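Local coordinates for capsule biosynthesis protein capD (Bacillus anthracis, PDB 3G9K) that cleaves the poly-gamma-D-glutamate capsule and links it through an amide bond to meso-diaminopimelic acid of the peptidoglycan, at residues I104-R108 and A164-R168; H3-I7 and Q150-K154. All coordinates share one frame; numbering follows the deposited sequence.

Interaction 1 (I104-R108 and A164-R168)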
loop_
_atom_site.group_PDB
_atom_site.type_symbol
_atom_site.label_atom_id
_atom_site.label_comp_id
_atom_site.label_asym_id
_atom_site.label_seq_id
_atom_site.Cartn_x
_atom_site.Cartn_y
_atom_site.Cartn_z
ATOM N N ILE B 104 15.927 0.598 5.120
ATOM C CA ILE B 104 14.712 -0.217 5.238
ATOM C C ILE B 104 14.880 -1.419 6.173
ATOM O O ILE B 104 13.944 -1.810 6.893
ATOM C CB ILE B 104 14.234 -0.633 3.794
ATOM C CG1 ILE B 104 13.554 0.592 3.158
ATOM C CG2 ILE B 104 13.294 -1.849 3.786
ATOM C CD1 ILE B 104 13.121 0.390 1.658
ATOM N N ASN B 105 16.069 -2.017 6.153
ATOM C CA ASN B 105 16.388 -3.169 7.013
ATOM C C ASN B 105 16.513 -2.820 8.506
ATOM O O ASN B 105 16.347 -3.687 9.353
ATOM C CB ASN B 105 17.687 -3.860 6.523
ATOM C CG ASN B 105 17.509 -4.573 5.188
ATOM O OD1 ASN B 105 18.497 -5.036 4.578
ATOM N ND2 ASN B 105 16.282 -4.665 4.721
ATOM N N GLU B 106 16.802 -1.560 8.801
ATOM C CA GLU B 106 17.072 -1.093 10.160
ATOM C C GLU B 106 15.809 -1.339 10.976
ATOM O O GLU B 106 14.710 -1.157 10.469
ATOM C CB GLU B 106 17.377 0.405 10.164
ATOM C CG GLU B 106 18.042 0.917 11.431
ATOM C CD GLU B 106 18.655 2.324 11.327
ATOM O OE1 GLU B 106 18.514 3.035 10.316
ATOM O OE2 GLU B 106 19.314 2.724 12.316
ATOM N N TYR B 107 15.972 -1.678 12.253
ATOM C CA TYR B 107 14.823 -1.858 13.143
ATOM C C TYR B 107 14.080 -0.531 13.345
ATOM O O TYR B 107 14.675 0.540 13.344
ATOM C CB TYR B 107 15.299 -2.420 14.496
ATOM C CG TYR B 107 15.883 -3.813 14.399
ATOM C CD1 TYR B 107 15.125 -4.862 13.887
ATOM C CD2 TYR B 107 17.187 -4.087 14.836
ATOM C CE1 TYR B 107 15.630 -6.116 13.805
ATOM C CE2 TYR B 107 17.696 -5.363 14.768
ATOM C CZ TYR B 107 16.917 -6.372 14.245
ATOM O OH TYR B 107 17.401 -7.670 14.160
ATOM N N ARG B 108 12.776 -0.622 13.540
ATOM C CA ARG B 108 11.926 0.547 13.531
ATOM C C ARG B 108 11.280 0.810 14.891
ATOM O O ARG B 108 11.291 -0.062 15.776
ATOM C CB ARG B 108 10.846 0.361 12.472
ATOM C CG ARG B 108 11.408 0.390 11.058
ATOM C CD ARG B 108 10.404 -0.024 10.021
ATOM N NE ARG B 108 11.079 -0.144 8.734
ATOM C CZ ARG B 108 10.585 -0.756 7.659
ATOM N NH1 ARG B 108 9.343 -1.214 7.654
ATOM N NH2 ARG B 108 11.354 -0.860 6.571
ATOM N N ALA B 164 14.322 -1.473 -3.619
ATOM C CA ALA B 164 14.400 -2.048 -2.296
ATOM C C ALA B 164 13.088 -2.715 -1.984
ATOM O O ALA B 164 12.041 -2.287 -2.452
ATOM C CB ALA B 164 14.713 -0.992 -1.263
ATOM N N GLY B 165 13.169 -3.791 -1.215
ATOM C CA GLY B 165 11.988 -4.507 -0.760
ATOM C C GLY B 165 12.128 -4.758 0.739
ATOM O O GLY B 165 13.235 -4.842 1.264
ATOM N N ASP B 166 11.020 -4.939 1.422
ATOM C CA ASP B 166 11.044 -5.133 2.865
ATOM C C ASP B 166 10.915 -6.630 3.211
ATOM O O ASP B 166 9.865 -7.208 3.051
ATOM C CB ASP B 166 9.893 -4.343 3.469
ATOM C CG ASP B 166 10.095 -4.016 4.926
ATOM O OD1 ASP B 166 10.649 -4.850 5.683
ATOM O OD2 ASP B 166 9.635 -2.922 5.318
ATOM N N GLY B 167 11.980 -7.199 3.755
ATOM C CA GLY B 167 11.967 -8.591 4.252
ATOM C C GLY B 167 10.881 -8.919 5.266
ATOM O O GLY B 167 10.464 -10.069 5.397
ATOM N N ARG B 168 10.367 -7.910 5.963
ATOM C CA ARG B 168 9.230 -8.156 6.842
ATOM C C ARG B 168 8.030 -8.781 6.143
ATOM O O ARG B 168 7.263 -9.442 6.798
ATOM C CB ARG B 168 8.799 -6.884 7.569
ATOM C CG ARG B 168 9.886 -6.291 8.448
ATOM C CD ARG B 168 9.574 -4.834 8.770
ATOM N NE ARG B 168 10.597 -4.229 9.605
ATOM C CZ ARG B 168 11.767 -3.784 9.136
ATOM N NH1 ARG B 168 12.035 -3.848 7.838
ATOM N NH2 ARG B 168 12.649 -3.238 9.947
#
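The guanidinium groups of R108 and R168 lie flat on one another. Their centres are 3.6 Å apart and their planes differ by 12°. Both chains run extended from CG to NE, which brings the two groups together from opposite directions. D166 lies beside the stack and bridges it; its negative charge probably offsets the repulsion. Its carboxylate is turned 82° from the R108 plane. R108 grips D166 OD2 end-on: R108 NH1 lies 2.9 Å from D166 OD2, on its syn side, and NH2 above the carboxylate plane. R168 NH1 reaches D166 OD1 at 2.8 Å, and the backbone N of R168 bonds the same atom from the opposite face, closing an Asx turn. R168 NH1 also donates to I104 O at 2.9 Å, and NH2 makes a weak bond to E106 O. Both arginines thus meet I104 O at the helix end, R108 NH2 only weakly. Beside them, I104 CD1 packs on A164 CB at 3.6 Å. R168 adjoins R169, a poly-gamma-D-glutamate binding residue. E119 pairs with R168 NE, and F146 O accepts from R108 NH1. The contact joins the end of helix 100-105 to the loop after strand 160-164, with helix 82-94 packed against R108.

Interaction 2 (H3-I7 and Q150-K154)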
loop_
_atom_site.group_PDB
_atom_site.type_symbol
_atom_site.label_atom_id
_atom_site.label_comp_id
_atom_site.label_asym_id
_atom_site.label_seq_id
_atom_site.Cartn_x
_atom_site.Cartn_y
_atom_site.Cartn_z
ATOM N N HIS B 3 1.894 -2.586 -0.922
ATOM C CA HIS B 3 2.383 -1.488 -1.696
ATOM C C HIS B 3 3.332 -1.993 -2.806
ATOM O O HIS B 3 4.225 -2.789 -2.509
ATOM C CB HIS B 3 3.127 -0.501 -0.877
ATOM C CG HIS B 3 3.369 0.742 -1.633
ATOM N ND1 HIS B 3 4.559 0.999 -2.262
ATOM C CD2 HIS B 3 2.538 1.743 -1.973
ATOM C CE1 HIS B 3 4.451 2.110 -2.957
ATOM N NE2 HIS B 3 3.237 2.589 -2.779
ATOM N N PHE B 4 3.128 -1.544 -4.053
ATOM C CA PHE B 4 4.104 -1.802 -5.134
ATOM C C PHE B 4 4.516 -0.505 -5.897
ATOM O O PHE B 4 3.875 0.546 -5.812
ATOM C CB PHE B 4 3.587 -2.932 -6.055
ATOM C CG PHE B 4 2.390 -2.538 -6.870
ATOM C CD1 PHE B 4 1.122 -2.698 -6.358
ATOM C CD2 PHE B 4 2.545 -1.897 -8.115
ATOM C CE1 PHE B 4 0.011 -2.334 -7.088
ATOM C CE2 PHE B 4 1.467 -1.535 -8.860
ATOM C CZ PHE B 4 0.176 -1.736 -8.343
ATOM N N VAL B 5 5.650 -0.601 -6.598
ATOM C CA VAL B 5 6.199 0.481 -7.412
ATOM C C VAL B 5 6.687 -0.109 -8.723
ATOM O O VAL B 5 7.306 -1.188 -8.728
ATOM C CB VAL B 5 7.364 1.186 -6.695
ATOM C CG1 VAL B 5 7.787 2.473 -7.478
ATOM C CG2 VAL B 5 6.956 1.490 -5.226
ATOM N N ILE B 6 6.358 0.578 -9.804
ATOM C CA ILE B 6 6.779 0.190 -11.159
ATOM C C ILE B 6 7.365 1.395 -11.861
ATOM O O ILE B 6 6.845 2.467 -11.718
ATOM C CB ILE B 6 5.617 -0.297 -11.959
ATOM C CG1 ILE B 6 4.942 -1.440 -11.207
ATOM C CG2 ILE B 6 6.090 -0.785 -13.380
ATOM C CD1 ILE B 6 3.677 -1.912 -11.874
ATOM N N ILE B 7 8.461 1.198 -12.590
ATOM C CA ILE B 7 8.958 2.244 -13.509
ATOM C C ILE B 7 9.183 1.635 -14.863
ATOM O O ILE B 7 9.720 0.527 -14.949
ATOM C CB ILE B 7 10.265 2.881 -13.021
ATOM C CG1 ILE B 7 10.094 3.404 -11.581
ATOM C CG2 ILE B 7 10.699 3.961 -14.007
ATOM C CD1 ILE B 7 11.333 4.091 -11.023
ATOM N N GLN B 150 8.339 -0.705 0.036
ATOM C CA GLN B 150 8.753 -1.107 -1.298
ATOM C C GLN B 150 9.070 0.153 -2.077
ATOM O O GLN B 150 8.315 1.105 -2.010
ATOM C CB GLN B 150 7.619 -1.833 -2.012
ATOM C CG GLN B 150 7.175 -3.003 -1.288
ATOM C CD GLN B 150 8.125 -4.190 -1.390
ATOM O OE1 GLN B 150 8.874 -4.398 -2.387
ATOM N NE2 GLN B 150 8.084 -4.986 -0.375
ATOM N N ALA B 151 10.155 0.124 -2.838
ATOM C CA ALA B 151 10.622 1.317 -3.548
ATOM C C ALA B 151 11.384 0.936 -4.844
ATOM O O ALA B 151 11.924 -0.185 -4.969
ATOM C CB ALA B 151 11.543 2.100 -2.641
ATOM N N LEU B 152 11.359 1.844 -5.809
ATOM C CA LEU B 152 12.325 1.841 -6.930
ATOM C C LEU B 152 12.967 3.207 -6.989
ATOM O O LEU B 152 12.355 4.200 -6.622
ATOM C CB LEU B 152 11.659 1.479 -8.274
ATOM C CG LEU B 152 11.079 0.083 -8.431
ATOM C CD1 LEU B 152 10.265 0.065 -9.763
ATOM C CD2 LEU B 152 12.124 -1.051 -8.424
ATOM N N ILE B 153 14.215 3.235 -7.426
ATOM C CA ILE B 153 14.937 4.462 -7.638
ATOM C C ILE B 153 15.501 4.425 -9.042
ATOM O O ILE B 153 16.216 3.500 -9.366
ATOM C CB ILE B 153 16.131 4.577 -6.682
ATOM C CG1 ILE B 153 15.686 4.494 -5.217
ATOM C CG2 ILE B 153 16.927 5.885 -6.942
ATOM C CD1 ILE B 153 16.874 4.497 -4.226
ATOM N N LYS B 154 15.217 5.458 -9.843
ATOM C CA LYS B 154 15.859 5.614 -11.141
ATOM C C LYS B 154 16.942 6.686 -11.061
ATOM O O LYS B 154 16.665 7.799 -10.649
ATOM C CB LYS B 154 14.858 5.995 -12.224
ATOM C CG LYS B 154 15.512 6.202 -13.590
ATOM C CD LYS B 154 14.549 6.031 -14.735
ATOM C CE LYS B 154 15.305 6.103 -16.063
ATOM N NZ LYS B 154 14.376 6.371 -17.184
#
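L152 and the side chains of V5 and I7 meet in the buried layer between two beta-sheets. This is face-to-face sheet packing in a gamma-glutamyltransferase of the Ntn-hydrolase clan. Strand 3-7 is part of strand 2-7, which directly follows the nucleophile T1. Strand 150-154 belongs to the facing sheet. The two segments run nearly parallel, at 15°, with axes 6.0 Å apart at closest approach. No hydrogen bond joins them.

L152 can be followed outward. L152 CB lies 3.8 Å from I7 CD1 and a little farther from V5 CG1. L152 CG comes next, 4.0 Å from V5 O. It is placed anti to the carbonyl carbon of L152 (chi1 -65°). From there CD1 reaches the backbone of the other strand. L152 CD1 is 3.4 Å from V5 O and 3.5 Å from I7 N. The same methyl meets I7 CG1. L152 slides past V5 and I7 in the opposite direction, so each side chain packs alongside its neighbours.

The ends of the contact differ in character. At one end I7 crosses K154 at a slant, and its CD1 approaches the base of the lysine, at CB. At the other end H3 and Q150 slide past each other, and H3 ND1 approaches CB and the backbone O of Q150. V5, I6 and I7 also pair with an antiparallel strand of the other CapD chain, so their sheet continues across the interface. In its own chain, L152 bonds through its backbone to G73, and strand 13-19 lies beside F4 and I6.

V5 turns one methyl toward the backbone of the opposing strand: V5 CG2 is 3.5 Å from Q150 O. Q150 CG, in turn, sits 3.2 Å from H3 O.

Overall arrangement
Interaction 2 is wholly buried and belongs to the core between the sheets. Interaction 1 is partly buried and reaches the surface through its helix end and loop. Their centres are 14 Å apart, yet they share a sheet: strands 150-155 and 160-164 are neighbours, and A164 N lies 3.0 Å from A151 O, a probable hydrogen bond. The side chain of Q150 lies against G165 and D166. The chemistry follows the place. Charged groups and backbone carbonyls tie a loop to a helix end in interaction 1, whereas mostly apolar side chains hold the strands of interaction 2 face to face. Ligand-binding residues lie near both: R169 beside each, and T1 near H3.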